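Local coordinates for ABC transporter substrate-binding protein (Rhizobium radiobacter, PDB 6TFX) that captures the opine mannopinic acid as a periplasmic solute-binding protein, probably handing it to an ABC importer that brings it into the cell, at residues A403-K408 against F415-V420; L252-I257 against T397-S402; M373-L378 against V382-A387; R99-K102 against F106-D109; A386-F389 against Y394-T397. One frame throughout, in Å; residues are numbered along the deposited sequence.

Interaction 1: A403-K408 against F415-V420. With MG (magnesium ion), chain G.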
# COMPACT_ATOMS: atom_id res chain seq x y z
N ALA A 403 15.39 11.71 -4.33
CA ALA A 403 15.06 11.31 -5.71
C ALA A 403 13.53 11.08 -5.85
O ALA A 403 12.96 11.17 -6.94
CB ALA A 403 15.80 10.02 -6.07
N SER A 404 12.87 10.77 -4.72
CA SER A 404 11.45 10.47 -4.72
C SER A 404 10.57 11.72 -4.57
O SER A 404 9.35 11.61 -4.52
CB SER A 404 11.14 9.50 -3.59
OG SER A 404 11.86 8.28 -3.81
N GLU A 405 11.19 12.90 -4.45
CA GLU A 405 10.52 14.19 -4.22
C GLU A 405 9.48 14.46 -5.29
O GLU A 405 9.74 14.24 -6.47
CB GLU A 405 11.62 15.28 -4.22
CG GLU A 405 11.20 16.72 -4.41
CD GLU A 405 12.36 17.68 -4.20
OE1 GLU A 405 13.52 17.23 -4.27
OE2 GLU A 405 12.10 18.88 -3.95
N ILE A 406 8.28 14.93 -4.86
CA ILE A 406 7.24 15.28 -5.84
C ILE A 406 7.78 16.37 -6.79
O ILE A 406 8.43 17.33 -6.36
CB ILE A 406 5.95 15.75 -5.11
CG1 ILE A 406 5.39 14.67 -4.19
CG2 ILE A 406 4.89 16.25 -6.11
CD1 ILE A 406 5.27 13.27 -4.78
N GLY A 407 7.52 16.18 -8.07
CA GLY A 407 7.97 17.14 -9.07
C GLY A 407 9.10 16.61 -9.92
O GLY A 407 9.40 17.18 -10.96
N LYS A 408 9.75 15.51 -9.48
CA LYS A 408 10.86 14.94 -10.25
C LYS A 408 10.36 13.81 -11.15
O LYS A 408 9.37 13.15 -10.80
CB LYS A 408 11.93 14.40 -9.28
CG LYS A 408 12.67 15.51 -8.55
CD LYS A 408 13.81 14.96 -7.74
CE LYS A 408 14.57 16.08 -7.10
NZ LYS A 408 15.63 15.58 -6.20
N PHE A 415 6.49 13.53 -0.10
CA PHE A 415 5.67 14.76 -0.04
C PHE A 415 6.32 15.84 0.79
O PHE A 415 5.96 17.01 0.63
CB PHE A 415 4.31 14.44 0.57
CG PHE A 415 3.54 13.43 -0.25
CD1 PHE A 415 3.06 13.76 -1.52
CD2 PHE A 415 3.30 12.15 0.25
CE1 PHE A 415 2.37 12.81 -2.28
CE2 PHE A 415 2.58 11.22 -0.51
CZ PHE A 415 2.15 11.55 -1.77
N SER A 416 7.22 15.46 1.71
CA SER A 416 7.86 16.45 2.58
C SER A 416 9.01 17.16 1.89
O SER A 416 9.47 18.18 2.40
CB SER A 416 8.37 15.77 3.85
OG SER A 416 9.39 14.84 3.52
N HIS A 417 9.48 16.62 0.74
CA HIS A 417 10.65 17.15 0.03
C HIS A 417 11.92 16.98 0.90
O HIS A 417 12.87 17.76 0.81
CB HIS A 417 10.43 18.60 -0.46
CG HIS A 417 9.33 18.67 -1.49
ND1 HIS A 417 9.62 18.90 -2.82
CD2 HIS A 417 7.99 18.56 -1.34
CE1 HIS A 417 8.45 18.87 -3.45
NE2 HIS A 417 7.44 18.69 -2.61
N CYS A 418 11.93 15.90 1.71
CA CYS A 418 13.03 15.55 2.61
C CYS A 418 14.29 15.27 1.76
O CYS A 418 14.20 14.66 0.69
CB CYS A 418 12.63 14.31 3.41
SG CYS A 418 13.93 13.65 4.49
N ASN A 419 15.47 15.71 2.25
CA ASN A 419 16.74 15.38 1.60
C ASN A 419 17.84 15.07 2.64
O ASN A 419 18.92 14.60 2.26
CB ASN A 419 17.18 16.48 0.62
CG ASN A 419 17.50 17.83 1.24
OD1 ASN A 419 17.30 18.08 2.44
ND2 ASN A 419 18.01 18.73 0.42
N VAL A 420 17.51 15.22 3.93
CA VAL A 420 18.47 15.12 5.05
C VAL A 420 19.13 13.75 5.22
O VAL A 420 20.24 13.68 5.79
CB VAL A 420 17.83 15.60 6.39
CG1 VAL A 420 16.78 14.61 6.94
CG2 VAL A 420 18.89 15.94 7.44
MG MG G . 13.59 15.33 5.79

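Interaction 2: L252-I257 against T397-S402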
# COMPACT_ATOMS: atom_id res chain seq x y z
N LEU A 252 1.24 9.23 8.58
CA LEU A 252 2.14 10.31 8.99
C LEU A 252 1.62 11.60 8.42
O LEU A 252 0.96 11.57 7.36
CB LEU A 252 3.54 10.13 8.38
CG LEU A 252 4.34 8.93 8.89
CD1 LEU A 252 4.57 7.92 7.76
CD2 LEU A 252 5.67 9.40 9.44
N LEU A 253 1.99 12.73 9.05
CA LEU A 253 1.78 14.06 8.46
C LEU A 253 3.12 14.37 7.81
O LEU A 253 4.11 14.60 8.52
CB LEU A 253 1.52 15.11 9.57
CG LEU A 253 0.21 14.96 10.29
CD1 LEU A 253 0.20 15.82 11.57
CD2 LEU A 253 -0.94 15.38 9.37
N HIS A 254 3.17 14.35 6.45
CA HIS A 254 4.38 14.69 5.70
C HIS A 254 4.30 16.18 5.46
O HIS A 254 3.34 16.64 4.84
CB HIS A 254 4.40 13.98 4.35
CG HIS A 254 4.49 12.50 4.51
ND1 HIS A 254 5.72 11.85 4.60
CD2 HIS A 254 3.49 11.58 4.60
CE1 HIS A 254 5.44 10.56 4.77
NE2 HIS A 254 4.12 10.34 4.77
N ILE A 255 5.27 16.94 5.97
CA ILE A 255 5.22 18.41 5.88
C ILE A 255 6.15 18.87 4.76
O ILE A 255 7.33 18.54 4.81
CB ILE A 255 5.66 19.06 7.23
CG1 ILE A 255 4.75 18.61 8.42
CG2 ILE A 255 5.71 20.60 7.11
CD1 ILE A 255 5.47 18.95 9.82
N ASN A 256 5.65 19.70 3.84
CA ASN A 256 6.52 20.20 2.78
C ASN A 256 7.43 21.24 3.42
O ASN A 256 7.00 22.37 3.68
CB ASN A 256 5.72 20.78 1.60
CG ASN A 256 6.62 21.20 0.47
OD1 ASN A 256 7.79 21.50 0.66
ND2 ASN A 256 6.07 21.23 -0.73
N ILE A 257 8.69 20.84 3.67
CA ILE A 257 9.67 21.69 4.38
C ILE A 257 10.15 22.89 3.55
O ILE A 257 10.89 23.72 4.08
CB ILE A 257 10.85 20.85 4.89
CG1 ILE A 257 11.69 20.31 3.71
CG2 ILE A 257 10.33 19.71 5.84
CD1 ILE A 257 13.00 19.63 4.11
N THR A 397 13.29 4.96 1.11
CA THR A 397 13.58 5.48 -0.22
C THR A 397 12.34 6.17 -0.80
O THR A 397 12.46 7.26 -1.37
CB THR A 397 14.07 4.36 -1.15
OG1 THR A 397 15.31 3.84 -0.62
CG2 THR A 397 14.26 4.84 -2.58
N GLN A 398 11.18 5.52 -0.70
CA GLN A 398 9.99 6.06 -1.37
C GLN A 398 9.44 7.35 -0.77
O GLN A 398 8.98 8.24 -1.50
CB GLN A 398 8.91 4.97 -1.41
CG GLN A 398 9.38 3.76 -2.26
CD GLN A 398 8.32 2.70 -2.37
OE1 GLN A 398 7.14 2.99 -2.37
NE2 GLN A 398 8.75 1.45 -2.50
N PHE A 399 9.46 7.43 0.57
CA PHE A 399 8.88 8.59 1.24
C PHE A 399 9.89 9.68 1.58
O PHE A 399 9.46 10.84 1.77
CB PHE A 399 8.22 8.15 2.54
CG PHE A 399 6.90 7.46 2.34
CD1 PHE A 399 5.72 8.20 2.24
CD2 PHE A 399 6.84 6.07 2.19
CE1 PHE A 399 4.49 7.56 2.04
CE2 PHE A 399 5.61 5.43 1.94
CZ PHE A 399 4.44 6.17 1.90
N TYR A 400 11.19 9.35 1.73
CA TYR A 400 12.12 10.33 2.26
C TYR A 400 13.41 10.59 1.45
O TYR A 400 14.10 11.55 1.79
CB TYR A 400 12.50 9.97 3.71
CG TYR A 400 11.29 9.70 4.58
CD1 TYR A 400 10.32 10.68 4.80
CD2 TYR A 400 11.10 8.44 5.18
CE1 TYR A 400 9.19 10.42 5.58
CE2 TYR A 400 9.97 8.18 5.95
CZ TYR A 400 9.00 9.16 6.12
OH TYR A 400 7.89 8.90 6.88
N HIS A 401 13.75 9.76 0.44
CA HIS A 401 14.98 10.04 -0.33
C HIS A 401 14.67 11.16 -1.32
O HIS A 401 13.57 11.18 -1.88
CB HIS A 401 15.44 8.79 -1.06
CG HIS A 401 16.78 8.96 -1.70
ND1 HIS A 401 16.94 9.65 -2.90
CD2 HIS A 401 18.01 8.59 -1.26
CE1 HIS A 401 18.24 9.63 -3.17
NE2 HIS A 401 18.92 8.99 -2.21
N SER A 402 15.60 12.11 -1.50
CA SER A 402 15.29 13.25 -2.38
C SER A 402 14.92 12.86 -3.83
O SER A 402 14.22 13.63 -4.50
CB SER A 402 16.41 14.29 -2.37
OG SER A 402 17.51 13.75 -3.08
O HOH W 1 7.79 12.69 2.90

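Interaction 3: M373-L378 against V382-A387. With N72 ((2~{R})-2-[[(3~{R},4~{R},5~{S})-3,4,5,6-tetrakis(oxidanyl)-2-oxidanylidene-hexyl]amino]pentanedioic acid), chain C.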
# COMPACT_ATOMS: atom_id res chain seq x y z
N MET A 373 -3.90 14.84 -6.70
CA MET A 373 -3.59 16.21 -6.25
C MET A 373 -2.33 16.29 -5.43
O MET A 373 -1.50 17.15 -5.69
CB MET A 373 -4.75 16.81 -5.45
CG MET A 373 -5.94 17.11 -6.31
SD MET A 373 -7.20 17.97 -5.31
CE MET A 373 -6.47 19.54 -5.10
N ILE A 374 -2.15 15.38 -4.47
CA ILE A 374 -0.94 15.46 -3.64
C ILE A 374 0.33 15.21 -4.44
O ILE A 374 1.38 15.74 -4.09
CB ILE A 374 -1.06 14.53 -2.41
CG1 ILE A 374 -1.21 13.05 -2.85
CG2 ILE A 374 -2.26 14.99 -1.54
CD1 ILE A 374 -1.34 12.09 -1.64
N ARG A 375 0.22 14.44 -5.53
CA ARG A 375 1.35 14.13 -6.42
C ARG A 375 1.65 15.29 -7.39
O ARG A 375 2.56 15.19 -8.21
CB ARG A 375 1.12 12.80 -7.14
CG ARG A 375 1.33 11.63 -6.17
CD ARG A 375 0.93 10.33 -6.82
NE ARG A 375 1.25 9.16 -6.00
CZ ARG A 375 0.53 8.74 -4.97
NH1 ARG A 375 -0.50 9.47 -4.54
NH2 ARG A 375 0.86 7.62 -4.33
N LYS A 376 0.86 16.39 -7.31
CA LYS A 376 1.08 17.62 -8.06
C LYS A 376 1.58 18.71 -7.07
O LYS A 376 1.66 19.90 -7.45
CB LYS A 376 -0.20 18.08 -8.77
CG LYS A 376 -0.57 17.21 -9.96
CD LYS A 376 -1.84 17.75 -10.61
CE LYS A 376 -2.23 16.98 -11.86
NZ LYS A 376 -3.58 17.37 -12.33
N ASP A 377 1.88 18.32 -5.81
CA ASP A 377 2.43 19.20 -4.77
C ASP A 377 1.41 20.27 -4.37
O ASP A 377 1.77 21.41 -4.06
CB ASP A 377 3.73 19.87 -5.26
CG ASP A 377 4.94 19.65 -4.41
OD1 ASP A 377 4.79 19.13 -3.27
OD2 ASP A 377 6.05 20.03 -4.86
N LEU A 378 0.13 19.89 -4.38
CA LEU A 378 -0.93 20.87 -4.12
C LEU A 378 -1.29 21.03 -2.65
O LEU A 378 -2.07 21.94 -2.34
CB LEU A 378 -2.18 20.56 -4.95
CG LEU A 378 -2.00 20.70 -6.47
CD1 LEU A 378 -3.21 20.22 -7.23
CD2 LEU A 378 -1.70 22.15 -6.89
N VAL A 382 0.61 16.57 3.99
CA VAL A 382 -0.11 15.42 3.43
C VAL A 382 -0.25 14.36 4.50
O VAL A 382 0.77 13.87 5.00
CB VAL A 382 0.65 14.86 2.18
CG1 VAL A 382 -0.00 13.57 1.68
CG2 VAL A 382 0.73 15.91 1.05
N LEU A 383 -1.49 13.99 4.84
CA LEU A 383 -1.73 12.90 5.80
C LEU A 383 -1.86 11.64 4.91
O LEU A 383 -2.89 11.47 4.22
CB LEU A 383 -3.03 13.17 6.60
CG LEU A 383 -3.48 11.99 7.48
CD1 LEU A 383 -2.44 11.67 8.54
CD2 LEU A 383 -4.84 12.29 8.10
N TYR A 384 -0.84 10.78 4.92
CA TYR A 384 -0.79 9.61 4.04
C TYR A 384 -0.60 8.38 4.95
O TYR A 384 0.16 8.43 5.92
CB TYR A 384 0.45 9.74 3.13
CG TYR A 384 0.37 8.92 1.86
CD1 TYR A 384 -0.26 9.42 0.72
CD2 TYR A 384 0.93 7.64 1.80
CE1 TYR A 384 -0.31 8.67 -0.46
CE2 TYR A 384 0.86 6.87 0.64
CZ TYR A 384 0.20 7.38 -0.48
OH TYR A 384 0.18 6.69 -1.66
N GLY A 385 -1.26 7.29 4.60
CA GLY A 385 -1.14 6.06 5.39
C GLY A 385 -0.81 4.90 4.48
O GLY A 385 -1.54 4.64 3.52
N ALA A 386 0.30 4.21 4.75
CA ALA A 386 0.69 3.10 3.86
C ALA A 386 1.69 2.20 4.55
O ALA A 386 2.32 2.59 5.54
CB ALA A 386 1.35 3.65 2.60
N ALA A 387 1.86 1.00 3.97
CA ALA A 387 2.91 0.07 4.35
C ALA A 387 3.64 -0.33 3.07
O ALA A 387 3.08 -0.23 1.97
CB ALA A 387 2.35 -1.18 5.04
OAB N72 C . -7.27 5.66 9.52
CAF N72 C . -6.16 5.62 8.60
CAG N72 C . -6.48 5.26 7.11
OAC N72 C . -7.74 4.69 6.94
CAH N72 C . -5.26 4.62 6.43
OAM N72 C . -4.19 4.14 7.15
CAI N72 C . -5.11 3.51 5.41
OAD N72 C . -6.14 2.55 5.56
CAJ N72 C . -4.83 4.04 4.02
OAE N72 C . -4.30 5.18 3.92
CAK N72 C . -5.25 3.22 2.77
N N72 C . -4.09 2.72 2.07
CA N72 C . -3.76 3.14 0.76
C N72 C . -4.46 4.36 0.20
O N72 C . -4.17 5.62 0.20
CB N72 C . -2.24 3.09 0.57
CG N72 C . -1.59 3.97 -0.50
CD N72 C . -0.29 3.38 -1.06
OE1 N72 C . -0.10 2.12 -1.12
OE2 N72 C . 0.58 4.16 -1.48
OXT N72 C . -5.44 3.85 -0.37

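Interaction 4: R99-K102 against F106-D109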
# COMPACT_ATOMS: atom_id res chain seq x y z
N ARG A 99 9.91 -1.33 -14.55
CA ARG A 99 11.14 -0.62 -14.21
C ARG A 99 11.36 0.68 -14.98
O ARG A 99 12.39 1.33 -14.80
CB ARG A 99 12.35 -1.55 -14.33
CG ARG A 99 12.75 -1.95 -15.73
CD ARG A 99 13.51 -3.27 -15.63
NE ARG A 99 14.11 -3.66 -16.91
CZ ARG A 99 15.33 -3.31 -17.31
NH1 ARG A 99 16.09 -2.53 -16.55
NH2 ARG A 99 15.80 -3.72 -18.48
N ASP A 100 10.36 1.09 -15.80
CA ASP A 100 10.42 2.30 -16.61
C ASP A 100 9.66 3.44 -15.92
O ASP A 100 8.44 3.34 -15.79
CB ASP A 100 9.81 2.01 -17.99
CG ASP A 100 9.88 3.16 -18.98
OD1 ASP A 100 10.26 4.29 -18.56
OD2 ASP A 100 9.54 2.95 -20.16
N PRO A 101 10.34 4.55 -15.51
CA PRO A 101 9.62 5.65 -14.82
C PRO A 101 8.52 6.30 -15.65
O PRO A 101 7.65 6.95 -15.09
CB PRO A 101 10.73 6.64 -14.44
CG PRO A 101 11.88 6.30 -15.25
CD PRO A 101 11.80 4.83 -15.58
N LYS A 102 8.55 6.11 -16.97
CA LYS A 102 7.54 6.67 -17.87
C LYS A 102 6.28 5.81 -17.98
O LYS A 102 5.27 6.29 -18.52
CB LYS A 102 8.15 6.88 -19.27
CG LYS A 102 9.27 7.92 -19.29
CD LYS A 102 9.85 8.10 -20.69
CE LYS A 102 10.94 9.14 -20.69
NZ LYS A 102 11.60 9.24 -22.02
N PHE A 106 6.14 2.51 -9.89
CA PHE A 106 7.01 1.75 -8.98
C PHE A 106 8.40 1.45 -9.53
O PHE A 106 9.07 0.54 -9.02
CB PHE A 106 6.27 0.45 -8.60
CG PHE A 106 4.83 0.65 -8.19
CD1 PHE A 106 4.49 1.51 -7.14
CD2 PHE A 106 3.80 -0.00 -8.86
CE1 PHE A 106 3.15 1.71 -6.77
CE2 PHE A 106 2.47 0.16 -8.45
CZ PHE A 106 2.15 1.04 -7.43
N SER A 107 8.85 2.21 -10.53
CA SER A 107 10.12 1.94 -11.19
C SER A 107 11.33 1.98 -10.26
O SER A 107 12.26 1.22 -10.49
CB SER A 107 10.36 2.89 -12.36
OG SER A 107 10.48 4.23 -11.90
N GLY A 108 11.32 2.87 -9.25
CA GLY A 108 12.47 3.00 -8.35
C GLY A 108 12.82 1.73 -7.60
O GLY A 108 14.00 1.47 -7.34
N ASP A 109 11.81 0.90 -7.30
CA ASP A 109 12.04 -0.39 -6.61
C ASP A 109 12.94 -1.32 -7.46
O ASP A 109 13.60 -2.20 -6.91
CB ASP A 109 10.68 -1.11 -6.43
CG ASP A 109 9.78 -0.56 -5.34
OD1 ASP A 109 10.28 0.21 -4.50
OD2 ASP A 109 8.57 -0.93 -5.32
O HOH W 2 13.99 1.05 -12.60

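Interaction 5: A386-F389 against Y394-T397. With N72 ((2~{R})-2-[[(3~{R},4~{R},5~{S})-3,4,5,6-tetrakis(oxidanyl)-2-oxidanylidene-hexyl]amino]pentanedioic acid), chain C.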
# COMPACT_ATOMS: atom_id res chain seq x y z
N ALA A 386 0.30 4.21 4.75
CA ALA A 386 0.69 3.10 3.86
C ALA A 386 1.69 2.20 4.55
O ALA A 386 2.32 2.59 5.54
CB ALA A 386 1.35 3.65 2.60
N ALA A 387 1.86 1.00 3.97
CA ALA A 387 2.91 0.07 4.35
C ALA A 387 3.64 -0.33 3.07
O ALA A 387 3.08 -0.23 1.97
CB ALA A 387 2.35 -1.18 5.04
N ARG A 388 4.90 -0.81 3.20
CA ARG A 388 5.64 -1.28 2.04
C ARG A 388 6.30 -2.61 2.45
O ARG A 388 6.09 -3.07 3.59
CB ARG A 388 6.71 -0.23 1.63
CG ARG A 388 6.10 1.05 1.00
CD ARG A 388 5.40 0.73 -0.33
NE ARG A 388 4.89 1.91 -1.04
CZ ARG A 388 3.61 2.28 -1.05
NH1 ARG A 388 2.73 1.66 -0.27
NH2 ARG A 388 3.22 3.29 -1.81
N PHE A 389 7.10 -3.24 1.54
CA PHE A 389 7.78 -4.48 1.96
C PHE A 389 8.54 -4.21 3.27
O PHE A 389 9.08 -3.12 3.44
CB PHE A 389 8.77 -4.97 0.89
CG PHE A 389 8.15 -5.36 -0.42
CD1 PHE A 389 7.04 -6.19 -0.46
CD2 PHE A 389 8.69 -4.91 -1.63
CE1 PHE A 389 6.46 -6.57 -1.69
CE2 PHE A 389 8.10 -5.27 -2.85
CZ PHE A 389 7.00 -6.10 -2.87
N TYR A 394 12.65 0.28 1.66
CA TYR A 394 11.49 0.62 0.82
C TYR A 394 10.79 1.87 1.33
O TYR A 394 10.66 2.84 0.58
CB TYR A 394 10.54 -0.58 0.70
CG TYR A 394 11.19 -1.67 -0.12
CD1 TYR A 394 11.23 -1.59 -1.51
CD2 TYR A 394 11.91 -2.70 0.49
CE1 TYR A 394 11.90 -2.54 -2.28
CE2 TYR A 394 12.59 -3.66 -0.27
CZ TYR A 394 12.60 -3.55 -1.66
OH TYR A 394 13.27 -4.46 -2.45
N TYR A 395 10.35 1.86 2.58
CA TYR A 395 9.65 3.06 3.08
C TYR A 395 10.57 4.26 3.04
O TYR A 395 10.16 5.35 2.63
CB TYR A 395 9.17 2.83 4.52
CG TYR A 395 7.80 3.41 4.78
CD1 TYR A 395 6.64 2.68 4.48
CD2 TYR A 395 7.64 4.68 5.34
CE1 TYR A 395 5.37 3.19 4.76
CE2 TYR A 395 6.37 5.20 5.62
CZ TYR A 395 5.24 4.45 5.32
OH TYR A 395 3.98 4.96 5.58
N LEU A 396 11.85 4.08 3.45
CA LEU A 396 12.75 5.23 3.48
C LEU A 396 12.99 5.82 2.09
O LEU A 396 12.98 7.04 1.92
CB LEU A 396 14.10 4.86 4.12
CG LEU A 396 14.04 4.57 5.61
CD1 LEU A 396 15.37 3.98 6.07
CD2 LEU A 396 13.71 5.86 6.44
N THR A 397 13.29 4.96 1.11
CA THR A 397 13.58 5.48 -0.22
C THR A 397 12.34 6.17 -0.80
O THR A 397 12.46 7.26 -1.37
CB THR A 397 14.07 4.36 -1.15
OG1 THR A 397 15.31 3.84 -0.62
CG2 THR A 397 14.26 4.84 -2.58
OAB N72 C . -7.27 5.66 9.52
CAF N72 C . -6.16 5.62 8.60
CAG N72 C . -6.48 5.26 7.11
OAC N72 C . -7.74 4.69 6.94
CAH N72 C . -5.26 4.62 6.43
OAM N72 C . -4.19 4.14 7.15
CAI N72 C . -5.11 3.51 5.41
OAD N72 C . -6.14 2.55 5.56
CAJ N72 C . -4.83 4.04 4.02
OAE N72 C . -4.30 5.18 3.92
CAK N72 C . -5.25 3.22 2.77
N N72 C . -4.09 2.72 2.07
CA N72 C . -3.76 3.14 0.76
C N72 C . -4.46 4.36 0.20
O N72 C . -4.17 5.62 0.20
CB N72 C . -2.24 3.09 0.57
CG N72 C . -1.59 3.97 -0.50
CD N72 C . -0.29 3.38 -1.06
OE1 N72 C . -0.10 2.12 -1.12
OE2 N72 C . 0.58 4.16 -1.48
OXT N72 C . -5.44 3.85 -0.37
O HOH W 3 9.22 -0.52 4.24

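Interaction 1: A403-K408 against F415-V420
A buried histidine-carboxylate hydrogen bond between H417 and E405, flanked by I406 packing on F415, ties together two parts of the long irregular connection between helix 392-400 and helix 422-430. H417 ND1 gives its proton to E405 OE2 over 2.7 Å, and the bond is nearly straight at 165°. OE2 lies at the edge of the imidazole, close to the ring plane, whereas the nitrogen meets OE2 on its anti side and somewhat out of the carboxylate plane; the two flat groups stand almost perpendicular, 86° apart. E405 makes this approach with CG set opposite its own backbone nitrogen (chi1 162°) and the chain beyond stretched out, which also brings CG to 3.1 Å from H417 ND1. The other carboxylate oxygen, OE1, pairs with K408 NZ in a salt bridge within the type II turn that runs from E405 to K408. H417 NE2 is bonded in turn to D377 OD1, and with an acid at each nitrogen the imidazole is held against rotation and may well favour its protonated form. Beside it, I406 O comes within 3.3 Å of H417 CE1, and I406 CG1 rests 3.7 Å from F415 CD1, the aliphatic chain crossing the phenyl ring at a slant. Directly after H417, C418 SG binds a magnesium ion together with C453 SG. Around this loop, F415 reaches the ring of Y384 on strand 381-386, S416 is backbone-bonded to I257 just past strand 240-255, and C418 and V420 pack on helix 434-450.

Interaction 2: L252-I257 against T397-S402
An aromatic cluster of H254 on strand 240-255 with F399 and Y400 at the end of helix 392-400 seats the helix against the mixed sheet. H254 CE1 carries much of the contact, lying 3.5 Å from F399 CD1 and 3.6 Å from the Y400 hydroxyl oxygen, OH. The imidazole and the F399 ring are tilted by only 14°, yet they are offset so far, with centroids 5.3 Å apart, that they scarcely overlap. Y400 meets the same imidazole rim to rim, its plane turned by 32°. Within the helix end, the CB of F399 sits over the centre of the Y400 ring and covers one of its faces. From the opposite direction comes L252, whose CD2 methyl is 3.4 Å from Y400 OH. That hydroxyl is hydrogen-bonded to V295 O, so a buried polar atom is served beside a leucine. A water spans the two segments, 2.8 Å from H254 ND1 and donating to F399 O over 2.7 Å. Strand and helix are thus held by aromatic and methyl contacts, while a single bridging water lets the imidazole nitrogen and a carbonyl of the last helical turn share a polar link in an otherwise largely apolar interface.

Interaction 3: M373-L378 against V382-A387
Y384 on strand 381-386 faces I374 and R375, on helix 367-374 and the type I turn from I374 to D377, part of the helix-to-strand connection leading into the mixed sheet. From CB, the tyrosine is swung with CG opposite the backbone nitrogen (chi1 -158°), which sends the ring past I374 toward the ligand pocket. On one rim, CD1 is 3.7 Å from the CD1 methyl of I374, and CE1 stays almost as close; the methyl sits at the ring's edge, near its plane. The same methyl also touches V382, with I374 CD1 3.9 Å from V382 CG1. On the other rim, Y384 CE2 approaches the OE2 oxygen of bound N72 to 3.5 Å. At the tip, the hydroxyl does two jobs: Y384 OH gives its proton to N72 OE2, 2.6 Å away, and accepts one from R375. The arginine thereby acts as a second-shell residue, orienting the hydroxyl that grips the ligand carboxylate, while its NH1 is bonded to H371, itself a ligand-binding residue. F415 and H371 bring further rings against Y384. The guanidinium is turned 58° from the phenol ring, and R375 NH2 reaches Y384 OH over 2.9 Å at 151°, with the oxygen near the guanidinium plane.

Interaction 4: R99-K102 against F106-D109
S107, coming right after F106 and opening a 3-10 segment, is the residue of 106-109 that meets R99, D100 and P101. Its CA is 4.1 Å from the CA of R99, so the two backbones nearly touch and little side chain is needed to span them; the side chain of R99 itself turns away to a salt bridge with D96. S107 CB points into the first segment, 3.5 Å from R99 O and 3.6 Å from P101 N. Chi1 of 65° places OG between the backbone nitrogen and the carbonyl carbon, and in that position S107 OG meets P101 CA at 3.4 Å, with P101 CB only slightly farther. The proline it leans on is part of an Asx turn: D100 OD1 accepts from K102 N over 3.0 Å, the N-H coming from well above the carboxylate plane, and D100 OD2 pairs with R103. This whole surface loop links helix 88-98 to strand 113-118, an outermost strand of the four-stranded antiparallel sheet. At the carbonyl of the serine, a water lies 2.7 Å from both S107 O and R99 O. Past G108, D109 N bonds back to F106 O over 3.3 Å, the three-residue spacing of a 3-10 helix.

Interaction 5: A386-F389 against Y394-T397
Y395 makes the odd bond here: its hydroxyl, OH, donates to A386 O over 2.9 Å, but from above the carbonyl plane, 44° out of it, and not along a lone pair. The carbonyl oxygen and A387 CA both lie at the edge of the tyrosine ring, so the phenol meets the backbone edge-on where strand 381-386 ends. Next to it, R388 CG passes 3.9 Å from Y395 CD1, and R388 CB abuts Y394 CB. The arginine then bends at chi2 (-65°), turning its guanidinium away from Y394 and Y395 and toward the ligand. There R388 NH2 donates to N72 OE2 over 2.8 Å and NH1 to N72 OE1 over 3.0 Å. NH1 also bonds A387 O, and NE is held by Q398 OE1, which together fix the guanidinium's rotation. At the far end, F389 directs its ring edge at the face of Y394 in a T-shaped pair, centroids 5.4 Å apart and planes at 88°; Y394 OH is bonded to S134. A water sits between F389 O and Y395 N, 3.1 Å from that nitrogen. Such a two-pronged arginine grip on a carboxylate, built on a short strand-to-helix loop and backed by buried aromatics, marks the mannopinic acid pocket of this solute-binding protein.

The ligand unites interactions 3 and 5, which share A386 and A387: Y384 and R388 both bond N72 OE2, from the strand and from the loop that follows it. Interaction 2 has its centre about 9 Å from that of interaction 3; strands 240-255 and 381-386 pair through H254 N and V382 O at 2.8 Å, and F399 CE1 packs 3.6 Å from Y384 CD2. Interaction 1, which holds part of the magnesium site, is centred about 6 Å from interaction 2, with S404 OG 2.7 Å from T397 O, and touches interaction 3 where F415 CZ meets I374 CD1 (3.5 Å). Interaction 4 is a surface contact, reaching interaction 5 where D109 OD1 lies 3.6 Å from Y394 CD1.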